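Local coordinates for uncharacterized protein (Bacteroides cellulosilyticus, PDB 5JVK) that probably hydrolyses O-glycosidic bonds in carbohydrates, as a family 39 glycoside hydrolase from a gut symbiont, at residues 14-19 against 118-123; 23-28 against 91-96; 404-409 against 469-474; 408-413 against 493-498. One frame throughout, in Å; residues are numbered along the deposited sequence.

Contact 1 of 4, residues 14-19 against 118-123; sequences NPVLVS and YSKTFR
The guanidinium group of Arg-123 presents one face to Val-16, whose CG2 sits 3.9 Å above its plane, displaced from the centre toward the rim. On that side the nearest pair is Val-16 CG2 with Arg-123 NH1, at 3.9 Å, while the second branch, CG1, reaches the NH2 end at 4.1 Å. The two side chains cross at about a right angle, CG2 lying over one face and CG1 coming near NH2. The Arg-123 chain leaves the helix with CG anti to the backbone N (chi1 -172°), which carries the guanidinium out to the loop. The polar side of the same group is served by water: Arg-123 NH2 donates to a water that lies 2.8 Å from Val-18 O and donates to it.

Lys-120, one turn earlier, behaves similarly. Its aliphatic chain lies against the proline, with Lys-120 CD 3.9 Å from Pro-15 CB, and bends at its last two torsions. Lys-120 NZ then donates to a second water, 2.8 Å off, which donates a hydrogen bond to Pro-15 O; the stronger partner of Lys-120 NZ is Asp-115, in a salt bridge. The loop has its own local order, since Val-16 N donates to Asn-14 OD1 at 2.9 Å from above the carbonyl plane. Farther along the helix, Leu-124 and Met-127 also receive Val-16, which is buried.

An Asx turn thus shapes the link between the two sheets of the N-terminal beta-sandwich, and its valine meets helix 118-127, the first helical crossover of the (beta/alpha)8 barrel.

Contact 2 of 4, residues 23-28 against 91-96; sequences GKKNVA and YAVVPE
Val-27 and Tyr-91 meet with the valine over the ring: CG1 stands 4.1 Å above the ring plane and over its centre, and the line from Val-27 CG1 to the ring centroid is only 11° off the normal, a CH-pi contact. Lys-25 approaches the same ring differently, at an oblique angle, with its CB 3.7 Å from Tyr-91 OH and 3.9 Å from Tyr-91 CE2. With CG anti to the backbone N (chi1 -166°), Tyr-91 sends its phenol across the gap to Val-27 and Lys-25.

The lysine chain bends at its second torsion and then runs on extended, passing over Val-93; there Lys-25 CE and Val-93 CG1 are 4.0 Å apart. Beyond this apolar stem, Lys-25 NZ is hydrogen-bonded to Asp-21 O and to Ser-19 OG of strand 18-20, which probably offsets the cost of burying the charge. An alanine in place of Tyr-91 would probably open a gap between the strands, stripping Val-27 CG1 of the face it covers and the Lys-25 stem of its support.

The two strands run nearly antiparallel, 161° between their directions, with axes 10.3 Å apart, too far for backbone bonding. Interleaved side chains of this kind, one strand from each sheet, are the interior of a beta-sandwich, here the N-terminal one.

Contact 3 of 4, residues 404-409 against 469-474; sequences SYQAAA and IDWQGC
Gln-406 gives the hydrogen bond that joins helix and turn: its NE2 donates to Gln-472 O over 2.9 Å, with an N-H...O angle of 152°. The acceptor lies close to the glutamine's amide plane, whereas the donor is tilted from the carbonyl plane of Gln-472. Two carbonyls grip this one nitrogen, because Gln-406 NE2 also binds Val-93 O in strand 83-94. A leucine in place of Gln-406 would probably leave both of those buried carbonyls without this donor.

With CG anti to the backbone N (chi1 -170°) and a bend at the second torsion, Gln-406 brings NE2 to Gln-472 O while its CB and CG stay on the indole. Gln-406 CB is 3.9 Å from Trp-471 CZ3, and the amide and ring planes stand 82° apart. Beside it, Ala-407 CB touches the ring edge near its plane, 4.1 Å from Trp-471 CE3. A water ties the backbones together, donating to Ala-407 O and to Trp-471 O.

The loop is the tip of a beta-hairpin between strands 466-469 and 475-476, a type I turn from Asp-470 to Gly-473; the left-handed backbone of Gly-473 and the bond Asp-470 N to Cys-474 O are consistent with a G1 bulge. An Asx turn reinforces it, with Asp-470 OD1 accepting from Gln-472 N at 3.0 Å.

Trp-471 is held in turn by its neighbour: Gln-472 CG lies 3.7 Å above one face of the ring, offset toward the rim. Farther out, Tyr-45 makes an edge-to-face stack with the indole, which Ile-351 and Tyr-70 also touch.

Contact 4 of 4, residues 408-413 against 493-498; sequences AAVVAS and PQYLVV
Val-410, which packs on Tyr-495 with its side chain, accepts at its backbone O from the hydroxyl of Ser-413, with Ser-413 OG 2.7 Å from Val-410 O. The serine folds back on its own helix, three residues on, and its oxygen is tilted 20° from the carbonyl plane. This is a bond within the helix; across to the strand the contact is van der Waals.

Across the contact, Tyr-495 reaches two successive valines. Val-410 CG1 is 4.0 Å from Tyr-495 CE2, while Val-411 comes to the far end of the side chain, with CG2 3.5 Å and CB 3.7 Å from Tyr-495 OH. Both valines approach the ring obliquely.

Helix 403-415 follows the eighth strand of the (beta/alpha)8 barrel, and strand 494-498 is an inner strand of the C-terminal antiparallel sheet; the tyrosine therefore bridges the (beta/alpha)8 barrel and the C-terminal beta sheet.

In both valines the methyl anti to the backbone N does the touching; they differ in where the other methyl goes. At Val-411 CG2 takes the anti place, which brings it to the hydroxyl, and CG1 occupies the space between N and the carbonyl carbon (chi1 76°). At Val-410 it is CG1 that lies anti (chi1 174°) and meets the ring, with CG2 beside the backbone N. Behind Tyr-495, the carbonyl carbon of Pro-493 lies 4.2 Å above one face, offset toward the rim, and Phe-442 and Thr-444 of strand 439-447 touch its side chain.

In the fold
Contacts 2, 3 and 4 are buried, while contact 1 is partly exposed and combines apolar packing with two bridging waters. Contact 2 is internal to the N-terminal sandwich; the others join different parts of the fold. Contacts 3 and 4 share helix 403-415, their centres only about 7 Å apart, and link it to the C-terminal sheet, the first through a hydrogen bond and an indole, the second through a tyrosine on valines. Polar bonds couple contact 2 to contacts 1 and 3, and packing of Val-94 on Ala-409 and of Pro-95 on Ser-413 joins it to the same helix. Contacts 1 and 4 do not touch, their nearest atoms being about 7 Å apart.

Contact 1 of 4, residues 14-19 against 118-123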
loop_
_atom_site.group_PDB
_atom_site.type_symbol
_atom_site.label_atom_id
_atom_site.label_comp_id
_atom_site.label_asym_id
_atom_site.label_seq_id
_atom_site.Cartn_x
_atom_site.Cartn_y
_atom_site.Cartn_z
ATOM N N ASN A 14 10.434 21.477 7.329
ATOM C CA ASN A 14 9.422 20.813 8.144
ATOM C C ASN A 14 9.662 19.308 7.994
ATOM O O ASN A 14 9.745 18.822 6.865
ATOM C CB ASN A 14 8.013 21.189 7.656
ATOM C CG ASN A 14 6.908 20.728 8.596
ATOM O OD1 ASN A 14 7.024 19.718 9.289
ATOM N ND2 ASN A 14 5.809 21.468 8.602
ATOM N N PRO A 15 9.817 18.574 9.118
ATOM C CA PRO A 15 9.962 17.111 9.037
ATOM C C PRO A 15 8.799 16.403 8.340
ATOM O O PRO A 15 9.005 15.364 7.718
ATOM C CB PRO A 15 10.036 16.679 10.506
ATOM C CG PRO A 15 10.559 17.869 11.220
ATOM C CD PRO A 15 9.985 19.054 10.502
ATOM N N VAL A 16 7.598 16.965 8.462
ATOM C CA VAL A 16 6.412 16.477 7.773
ATOM C C VAL A 16 6.208 17.312 6.502
ATOM O O VAL A 16 5.812 18.478 6.580
ATOM C CB VAL A 16 5.170 16.572 8.692
ATOM C CG1 VAL A 16 3.911 16.106 7.970
ATOM C CG2 VAL A 16 5.392 15.767 9.968
ATOM N N LEU A 17 6.481 16.709 5.341
ATOM C CA LEU A 17 6.301 17.367 4.033
ATOM C C LEU A 17 4.970 16.979 3.355
ATOM O O LEU A 17 4.861 16.972 2.126
ATOM C CB LEU A 17 7.501 17.051 3.123
ATOM C CG LEU A 17 8.859 17.593 3.597
ATOM C CD1 LEU A 17 10.012 16.913 2.873
ATOM C CD2 LEU A 17 8.946 19.105 3.424
ATOM N N VAL A 18 3.959 16.671 4.171
ATOM C CA VAL A 18 2.612 16.339 3.709
ATOM C C VAL A 18 1.620 17.120 4.561
ATOM O O VAL A 18 1.793 17.208 5.775
ATOM C CB VAL A 18 2.329 14.833 3.870
ATOM C CG1 VAL A 18 0.896 14.498 3.471
ATOM C CG2 VAL A 18 3.325 14.018 3.055
ATOM N N SER A 19 0.577 17.660 3.936
ATOM C CA SER A 19 -0.440 18.426 4.657
ATOM C C SER A 19 -1.819 18.245 4.025
ATOM O O SER A 19 -1.962 18.353 2.806
ATOM C CB SER A 19 -0.043 19.908 4.686
ATOM O OG SER A 19 -0.967 20.693 5.420
ATOM N N TYR A 118 8.079 6.796 15.437
ATOM C CA TYR A 118 6.901 6.038 14.994
ATOM C C TYR A 118 5.664 6.911 14.788
ATOM O O TYR A 118 4.883 6.661 13.870
ATOM C CB TYR A 118 6.592 4.879 15.958
ATOM C CG TYR A 118 7.463 3.661 15.724
ATOM C CD1 TYR A 118 6.945 2.511 15.118
ATOM C CD2 TYR A 118 8.812 3.661 16.083
ATOM C CE1 TYR A 118 7.742 1.396 14.893
ATOM C CE2 TYR A 118 9.616 2.549 15.861
ATOM C CZ TYR A 118 9.078 1.419 15.267
ATOM O OH TYR A 118 9.872 0.320 15.044
ATOM N N SER A 119 5.486 7.929 15.631
ATOM C CA SER A 119 4.343 8.840 15.505
ATOM C C SER A 119 4.367 9.639 14.195
ATOM O O SER A 119 3.323 9.846 13.582
ATOM C CB SER A 119 4.274 9.791 16.705
ATOM O OG SER A 119 5.483 10.514 16.844
ATOM N N LYS A 120 5.557 10.066 13.770
ATOM C CA LYS A 120 5.726 10.797 12.508
ATOM C C LYS A 120 5.425 9.921 11.296
ATOM O O LYS A 120 4.673 10.326 10.411
ATOM C CB LYS A 120 7.146 11.366 12.395
ATOM C CG LYS A 120 7.375 12.239 11.165
ATOM C CD LYS A 120 8.574 13.165 11.318
ATOM C CE LYS A 120 9.899 12.417 11.372
ATOM N NZ LYS A 120 10.227 11.735 10.091
ATOM N N THR A 121 6.018 8.729 11.266
ATOM C CA THR A 121 5.800 7.765 10.181
ATOM C C THR A 121 4.323 7.360 10.075
ATOM O O THR A 121 3.785 7.303 8.971
ATOM C CB THR A 121 6.717 6.520 10.329
ATOM O OG1 THR A 121 8.077 6.902 10.079
ATOM C CG2 THR A 121 6.340 5.405 9.352
ATOM N N PHE A 122 3.675 7.106 11.212
ATOM C CA PHE A 122 2.256 6.705 11.214
ATOM C C PHE A 122 1.279 7.843 10.941
ATOM O O PHE A 122 0.163 7.591 10.485
ATOM C CB PHE A 122 1.882 5.943 12.492
ATOM C CG PHE A 122 2.103 4.467 12.373
ATOM C CD1 PHE A 122 3.384 3.934 12.452
ATOM C CD2 PHE A 122 1.037 3.613 12.119
ATOM C CE1 PHE A 122 3.591 2.570 12.312
ATOM C CE2 PHE A 122 1.236 2.251 11.980
ATOM C CZ PHE A 122 2.514 1.727 12.076
ATOM N N ARG A 123 1.693 9.078 11.211
ATOM C CA ARG A 123 0.943 10.260 10.776
ATOM C C ARG A 123 0.983 10.374 9.246
ATOM O O ARG A 123 -0.022 10.718 8.618
ATOM C CB ARG A 123 1.517 11.522 11.430
ATOM C CG ARG A 123 0.712 12.798 11.219
ATOM C CD ARG A 123 1.297 13.934 12.053
ATOM N NE ARG A 123 1.132 15.246 11.418
ATOM C CZ ARG A 123 1.799 16.357 11.753
ATOM N NH1 ARG A 123 2.702 16.359 12.737
ATOM N NH2 ARG A 123 1.563 17.490 11.091
HETATM O O HOH W 1 11.348 13.668 8.460
HETATM O O HOH W 2 0.491 17.909 8.197
#

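Contact 2 of 4, residues 23-28 against 91-96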
loop_
_atom_site.group_PDB
_atom_site.type_symbol
_atom_site.label_atom_id
_atom_site.label_comp_id
_atom_site.label_asym_id
_atom_site.label_seq_id
_atom_site.Cartn_x
_atom_site.Cartn_y
_atom_site.Cartn_z
ATOM N N GLY A 23 -4.797 25.647 2.171
ATOM C CA GLY A 23 -4.559 26.660 3.212
ATOM C C GLY A 23 -3.104 27.043 3.421
ATOM O O GLY A 23 -2.267 26.836 2.539
ATOM N N LYS A 24 -2.816 27.610 4.595
ATOM C CA LYS A 24 -1.461 28.049 4.961
ATOM C C LYS A 24 -0.576 26.859 5.302
ATOM O O LYS A 24 -0.887 26.100 6.221
ATOM C CB LYS A 24 -1.478 29.010 6.163
ATOM C CG LYS A 24 -1.680 30.471 5.799
ATOM C CD LYS A 24 -1.280 31.397 6.941
ATOM C CE LYS A 24 -1.795 32.811 6.732
ATOM N NZ LYS A 24 -1.457 33.373 5.395
ATOM N N LYS A 25 0.533 26.729 4.574
ATOM C CA LYS A 25 1.463 25.616 4.732
ATOM C C LYS A 25 2.814 26.096 5.259
ATOM O O LYS A 25 3.545 26.800 4.563
ATOM C CB LYS A 25 1.632 24.884 3.394
ATOM C CG LYS A 25 0.327 24.408 2.758
ATOM C CD LYS A 25 -0.505 23.534 3.692
ATOM C CE LYS A 25 -1.789 23.063 3.034
ATOM N NZ LYS A 25 -2.659 22.341 4.005
ATOM N N ASN A 26 3.123 25.709 6.498
ATOM C CA ASN A 26 4.396 26.023 7.143
ATOM C C ASN A 26 5.453 25.027 6.651
ATOM O O ASN A 26 5.700 23.995 7.281
ATOM C CB ASN A 26 4.228 25.974 8.675
ATOM C CG ASN A 26 5.406 26.578 9.434
ATOM O OD1 ASN A 26 6.369 27.076 8.849
ATOM N ND2 ASN A 26 5.323 26.539 10.761
ATOM N N VAL A 27 6.065 25.349 5.513
ATOM C CA VAL A 27 7.002 24.438 4.834
ATOM C C VAL A 27 8.415 24.403 5.434
ATOM O O VAL A 27 9.045 23.342 5.452
ATOM C CB VAL A 27 7.093 24.716 3.309
ATOM C CG1 VAL A 27 5.709 24.665 2.674
ATOM C CG2 VAL A 27 7.796 26.039 3.001
ATOM N N ALA A 28 8.913 25.545 5.912
ATOM C CA ALA A 28 10.293 25.642 6.408
ATOM C C ALA A 28 10.511 26.843 7.333
ATOM O O ALA A 28 9.608 27.659 7.525
ATOM C CB ALA A 28 11.259 25.703 5.230
ATOM N N TYR A 91 6.442 18.409 -1.870
ATOM C CA TYR A 91 5.455 18.703 -0.835
ATOM C C TYR A 91 4.065 18.306 -1.333
ATOM O O TYR A 91 3.600 18.801 -2.360
ATOM C CB TYR A 91 5.500 20.192 -0.482
ATOM C CG TYR A 91 4.774 20.548 0.796
ATOM C CD1 TYR A 91 5.368 20.333 2.041
ATOM C CD2 TYR A 91 3.496 21.107 0.763
ATOM C CE1 TYR A 91 4.707 20.658 3.216
ATOM C CE2 TYR A 91 2.826 21.436 1.935
ATOM C CZ TYR A 91 3.434 21.210 3.157
ATOM O OH TYR A 91 2.771 21.535 4.317
ATOM N N ALA A 92 3.415 17.406 -0.599
ATOM C CA ALA A 92 2.126 16.848 -0.997
ATOM C C ALA A 92 0.993 17.538 -0.240
ATOM O O ALA A 92 0.892 17.410 0.980
ATOM C CB ALA A 92 2.105 15.348 -0.735
ATOM N N VAL A 93 0.157 18.278 -0.970
ATOM C CA VAL A 93 -1.074 18.854 -0.425
ATOM C C VAL A 93 -2.238 17.938 -0.825
ATOM O O VAL A 93 -2.776 18.044 -1.932
ATOM C CB VAL A 93 -1.295 20.304 -0.916
ATOM C CG1 VAL A 93 -2.551 20.898 -0.289
ATOM C CG2 VAL A 93 -0.075 21.157 -0.589
ATOM N N VAL A 94 -2.614 17.046 0.092
ATOM C CA VAL A 94 -3.561 15.951 -0.190
ATOM C C VAL A 94 -4.963 16.261 0.340
ATOM O O VAL A 94 -5.106 17.105 1.226
ATOM C CB VAL A 94 -3.068 14.598 0.397
ATOM C CG1 VAL A 94 -1.654 14.295 -0.076
ATOM C CG2 VAL A 94 -3.158 14.564 1.922
ATOM N N PRO A 95 -6.001 15.580 -0.198
ATOM C CA PRO A 95 -7.344 15.768 0.358
ATOM C C PRO A 95 -7.470 15.163 1.750
ATOM O O PRO A 95 -6.844 14.147 2.036
ATOM C CB PRO A 95 -8.249 15.029 -0.635
ATOM C CG PRO A 95 -7.365 14.025 -1.278
ATOM C CD PRO A 95 -6.021 14.680 -1.367
ATOM N N GLU A 96 -8.265 15.801 2.603
ATOM C CA GLU A 96 -8.507 15.317 3.958
ATOM C C GLU A 96 -9.579 14.229 3.904
ATOM O O GLU A 96 -10.635 14.432 3.301
ATOM C CB GLU A 96 -8.956 16.469 4.856
ATOM C CG GLU A 96 -8.856 16.183 6.345
ATOM C CD GLU A 96 -9.250 17.381 7.195
ATOM O OE1 GLU A 96 -8.716 18.493 6.963
ATOM O OE2 GLU A 96 -10.092 17.209 8.103
#

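Contact 3 of 4, residues 404-409 against 469-474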
loop_
_atom_site.group_PDB
_atom_site.type_symbol
_atom_site.label_atom_id
_atom_site.label_comp_id
_atom_site.label_asym_id
_atom_site.label_seq_id
_atom_site.Cartn_x
_atom_site.Cartn_y
_atom_site.Cartn_z
ATOM N N SER A 404 3.641 8.850 -6.068
ATOM C CA SER A 404 2.820 7.718 -5.640
ATOM C C SER A 404 2.108 7.940 -4.307
ATOM O O SER A 404 1.020 7.395 -4.088
ATOM C CB SER A 404 3.659 6.439 -5.582
ATOM O OG SER A 404 4.781 6.607 -4.741
ATOM N N TYR A 405 2.717 8.731 -3.424
ATOM C CA TYR A 405 2.074 9.127 -2.174
ATOM C C TYR A 405 0.802 9.929 -2.443
ATOM O O TYR A 405 -0.249 9.643 -1.868
ATOM C CB TYR A 405 3.024 9.952 -1.300
ATOM C CG TYR A 405 2.442 10.252 0.056
ATOM C CD1 TYR A 405 1.572 11.330 0.242
ATOM C CD2 TYR A 405 2.732 9.446 1.152
ATOM C CE1 TYR A 405 1.018 11.598 1.481
ATOM C CE2 TYR A 405 2.188 9.712 2.398
ATOM C CZ TYR A 405 1.329 10.787 2.555
ATOM O OH TYR A 405 0.784 11.047 3.785
ATOM N N GLN A 406 0.920 10.942 -3.299
ATOM C CA GLN A 406 -0.209 11.789 -3.685
ATOM C C GLN A 406 -1.327 10.947 -4.297
ATOM O O GLN A 406 -2.496 11.113 -3.947
ATOM C CB GLN A 406 0.238 12.854 -4.694
ATOM C CG GLN A 406 -0.798 13.935 -4.989
ATOM C CD GLN A 406 -0.852 15.034 -3.939
ATOM O OE1 GLN A 406 0.099 15.252 -3.190
ATOM N NE2 GLN A 406 -1.976 15.745 -3.895
ATOM N N ALA A 407 -0.956 10.054 -5.212
ATOM C CA ALA A 407 -1.913 9.154 -5.867
ATOM C C ALA A 407 -2.653 8.253 -4.879
ATOM O O ALA A 407 -3.842 8.004 -5.052
ATOM C CB ALA A 407 -1.210 8.312 -6.922
ATOM N N ALA A 408 -1.947 7.778 -3.852
ATOM C CA ALA A 408 -2.543 6.949 -2.796
ATOM C C ALA A 408 -3.578 7.710 -1.961
ATOM O O ALA A 408 -4.670 7.202 -1.700
ATOM C CB ALA A 408 -1.456 6.384 -1.891
ATOM N N ALA A 409 -3.225 8.921 -1.538
ATOM C CA ALA A 409 -4.131 9.763 -0.752
ATOM C C ALA A 409 -5.392 10.122 -1.535
ATOM O O ALA A 409 -6.504 10.061 -0.995
ATOM C CB ALA A 409 -3.419 11.026 -0.291
ATOM N N ILE A 469 -12.149 15.590 -11.101
ATOM C CA ILE A 469 -10.923 15.606 -10.294
ATOM C C ILE A 469 -9.872 14.749 -11.001
ATOM O O ILE A 469 -10.197 13.675 -11.505
ATOM C CB ILE A 469 -11.168 15.024 -8.875
ATOM C CG1 ILE A 469 -12.398 15.665 -8.205
ATOM C CG2 ILE A 469 -9.929 15.177 -7.995
ATOM C CD1 ILE A 469 -12.315 17.168 -8.004
ATOM N N ASP A 470 -8.625 15.218 -11.044
ATOM C CA ASP A 470 -7.519 14.435 -11.629
ATOM C C ASP A 470 -6.856 13.546 -10.556
ATOM O O ASP A 470 -7.296 13.526 -9.407
ATOM C CB ASP A 470 -6.513 15.352 -12.360
ATOM C CG ASP A 470 -5.653 16.195 -11.417
ATOM O OD1 ASP A 470 -5.906 16.218 -10.193
ATOM O OD2 ASP A 470 -4.710 16.848 -11.911
ATOM N N TRP A 471 -5.794 12.833 -10.932
ATOM C CA TRP A 471 -5.040 11.949 -10.012
ATOM C C TRP A 471 -4.491 12.629 -8.749
ATOM O O TRP A 471 -4.129 11.958 -7.779
ATOM C CB TRP A 471 -3.855 11.324 -10.755
ATOM C CG TRP A 471 -2.724 12.294 -10.991
ATOM C CD1 TRP A 471 -2.637 13.229 -11.976
ATOM C CD2 TRP A 471 -1.535 12.432 -10.202
ATOM N NE1 TRP A 471 -1.466 13.937 -11.856
ATOM C CE2 TRP A 471 -0.772 13.470 -10.774
ATOM C CE3 TRP A 471 -1.044 11.779 -9.065
ATOM C CZ2 TRP A 471 0.463 13.867 -10.253
ATOM C CZ3 TRP A 471 0.185 12.176 -8.547
ATOM C CH2 TRP A 471 0.924 13.211 -9.142
ATOM N N GLN A 472 -4.446 13.956 -8.794
ATOM C CA GLN A 472 -3.694 14.817 -7.896
ATOM C C GLN A 472 -4.576 15.487 -6.836
ATOM O O GLN A 472 -4.056 16.064 -5.874
ATOM C CB GLN A 472 -3.085 15.911 -8.770
ATOM C CG GLN A 472 -1.669 16.303 -8.459
ATOM C CD GLN A 472 -1.140 17.321 -9.455
ATOM O OE1 GLN A 472 -1.821 17.704 -10.404
ATOM N NE2 GLN A 472 0.084 17.743 -9.255
ATOM N N GLY A 473 -5.898 15.425 -7.026
ATOM C CA GLY A 473 -6.854 16.201 -6.239
ATOM C C GLY A 473 -7.256 17.523 -6.879
ATOM O O GLY A 473 -8.185 18.176 -6.405
ATOM N N CYS A 474 -6.569 17.916 -7.953
ATOM C CA CYS A 474 -6.833 19.182 -8.637
ATOM C C CYS A 474 -8.167 19.111 -9.377
ATOM O O CYS A 474 -8.428 18.147 -10.092
ATOM C CB CYS A 474 -5.691 19.523 -9.611
ATOM S SG CYS A 474 -6.072 20.791 -10.847
HETATM O O HOH W 3 -5.076 9.087 -7.769
#

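Contact 4 of 4, residues 408-413 against 493-498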
loop_
_atom_site.group_PDB
_atom_site.type_symbol
_atom_site.label_atom_id
_atom_site.label_comp_id
_atom_site.label_asym_id
_atom_site.label_seq_id
_atom_site.Cartn_x
_atom_site.Cartn_y
_atom_site.Cartn_z
ATOM N N ALA A 408 -1.947 7.778 -3.852
ATOM C CA ALA A 408 -2.543 6.949 -2.796
ATOM C C ALA A 408 -3.578 7.710 -1.961
ATOM O O ALA A 408 -4.670 7.202 -1.700
ATOM C CB ALA A 408 -1.456 6.384 -1.891
ATOM N N ALA A 409 -3.225 8.921 -1.538
ATOM C CA ALA A 409 -4.131 9.763 -0.752
ATOM C C ALA A 409 -5.392 10.122 -1.535
ATOM O O ALA A 409 -6.504 10.061 -0.995
ATOM C CB ALA A 409 -3.419 11.026 -0.291
ATOM N N VAL A 410 -5.215 10.476 -2.806
ATOM C CA VAL A 410 -6.335 10.882 -3.655
ATOM C C VAL A 410 -7.246 9.687 -3.963
ATOM O O VAL A 410 -8.467 9.796 -3.809
ATOM C CB VAL A 410 -5.852 11.576 -4.952
ATOM C CG1 VAL A 410 -7.016 11.855 -5.899
ATOM C CG2 VAL A 410 -5.121 12.873 -4.622
ATOM N N VAL A 411 -6.666 8.556 -4.373
ATOM C CA VAL A 411 -7.468 7.364 -4.694
ATOM C C VAL A 411 -8.199 6.806 -3.462
ATOM O O VAL A 411 -9.312 6.295 -3.584
ATOM C CB VAL A 411 -6.642 6.264 -5.422
ATOM C CG1 VAL A 411 -5.718 5.513 -4.470
ATOM C CG2 VAL A 411 -7.565 5.295 -6.151
ATOM N N ALA A 412 -7.574 6.916 -2.289
ATOM C CA ALA A 412 -8.217 6.569 -1.021
ATOM C C ALA A 412 -9.422 7.462 -0.720
ATOM O O ALA A 412 -10.467 6.964 -0.298
ATOM C CB ALA A 412 -7.218 6.655 0.123
ATOM N N SER A 413 -9.267 8.771 -0.939
ATOM C CA SER A 413 -10.335 9.749 -0.669
ATOM C C SER A 413 -11.577 9.579 -1.554
ATOM O O SER A 413 -12.682 9.933 -1.144
ATOM C CB SER A 413 -9.808 11.183 -0.811
ATOM O OG SER A 413 -9.655 11.543 -2.171
ATOM N N PRO A 493 -5.255 7.833 -13.397
ATOM C CA PRO A 493 -6.714 7.946 -13.394
ATOM C C PRO A 493 -7.239 9.324 -13.000
ATOM O O PRO A 493 -6.650 9.995 -12.148
ATOM C CB PRO A 493 -7.150 6.905 -12.356
ATOM C CG PRO A 493 -6.042 5.922 -12.321
ATOM C CD PRO A 493 -4.799 6.729 -12.528
ATOM N N GLN A 494 -8.333 9.728 -13.642
ATOM C CA GLN A 494 -9.101 10.900 -13.237
ATOM C C GLN A 494 -10.485 10.430 -12.826
ATOM O O GLN A 494 -10.874 9.299 -13.120
ATOM C CB GLN A 494 -9.169 11.937 -14.363
ATOM C CG GLN A 494 -10.025 11.551 -15.560
ATOM C CD GLN A 494 -9.739 12.413 -16.770
ATOM O OE1 GLN A 494 -10.555 13.246 -17.154
ATOM N NE2 GLN A 494 -8.568 12.224 -17.372
ATOM N N TYR A 495 -11.225 11.309 -12.156
ATOM C CA TYR A 495 -12.453 10.938 -11.469
ATOM C C TYR A 495 -13.575 11.953 -11.704
ATOM O O TYR A 495 -13.345 13.161 -11.635
ATOM C CB TYR A 495 -12.184 10.827 -9.965
ATOM C CG TYR A 495 -10.955 10.021 -9.602
ATOM C CD1 TYR A 495 -11.021 8.637 -9.464
ATOM C CD2 TYR A 495 -9.726 10.645 -9.397
ATOM C CE1 TYR A 495 -9.896 7.895 -9.128
ATOM C CE2 TYR A 495 -8.596 9.915 -9.060
ATOM C CZ TYR A 495 -8.685 8.539 -8.929
ATOM O OH TYR A 495 -7.567 7.812 -8.598
ATOM N N LEU A 496 -14.780 11.447 -11.978
ATOM C CA LEU A 496 -15.992 12.263 -12.067
ATOM C C LEU A 496 -16.867 11.994 -10.847
ATOM O O LEU A 496 -17.540 10.967 -10.781
ATOM C CB LEU A 496 -16.772 11.941 -13.344
ATOM C CG LEU A 496 -16.188 12.429 -14.672
ATOM C CD1 LEU A 496 -16.843 11.702 -15.838
ATOM C CD2 LEU A 496 -16.355 13.934 -14.821
ATOM N N VAL A 497 -16.857 12.920 -9.894
ATOM C CA VAL A 497 -17.605 12.778 -8.641
ATOM C C VAL A 497 -19.047 13.260 -8.823
ATOM O O VAL A 497 -19.288 14.218 -9.554
ATOM C CB VAL A 497 -16.925 13.571 -7.501
ATOM C CG1 VAL A 497 -17.685 13.415 -6.185
ATOM C CG2 VAL A 497 -15.478 13.117 -7.342
ATOM N N VAL A 498 -19.992 12.596 -8.154
ATOM C CA VAL A 498 -21.416 12.957 -8.208
ATOM C C VAL A 498 -21.771 13.935 -7.078
ATOM O O VAL A 498 -21.358 13.742 -5.933
ATOM C CB VAL A 498 -22.320 11.702 -8.138
ATOM C CG1 VAL A 498 -23.799 12.084 -8.102
ATOM C CG2 VAL A 498 -22.034 10.783 -9.323
#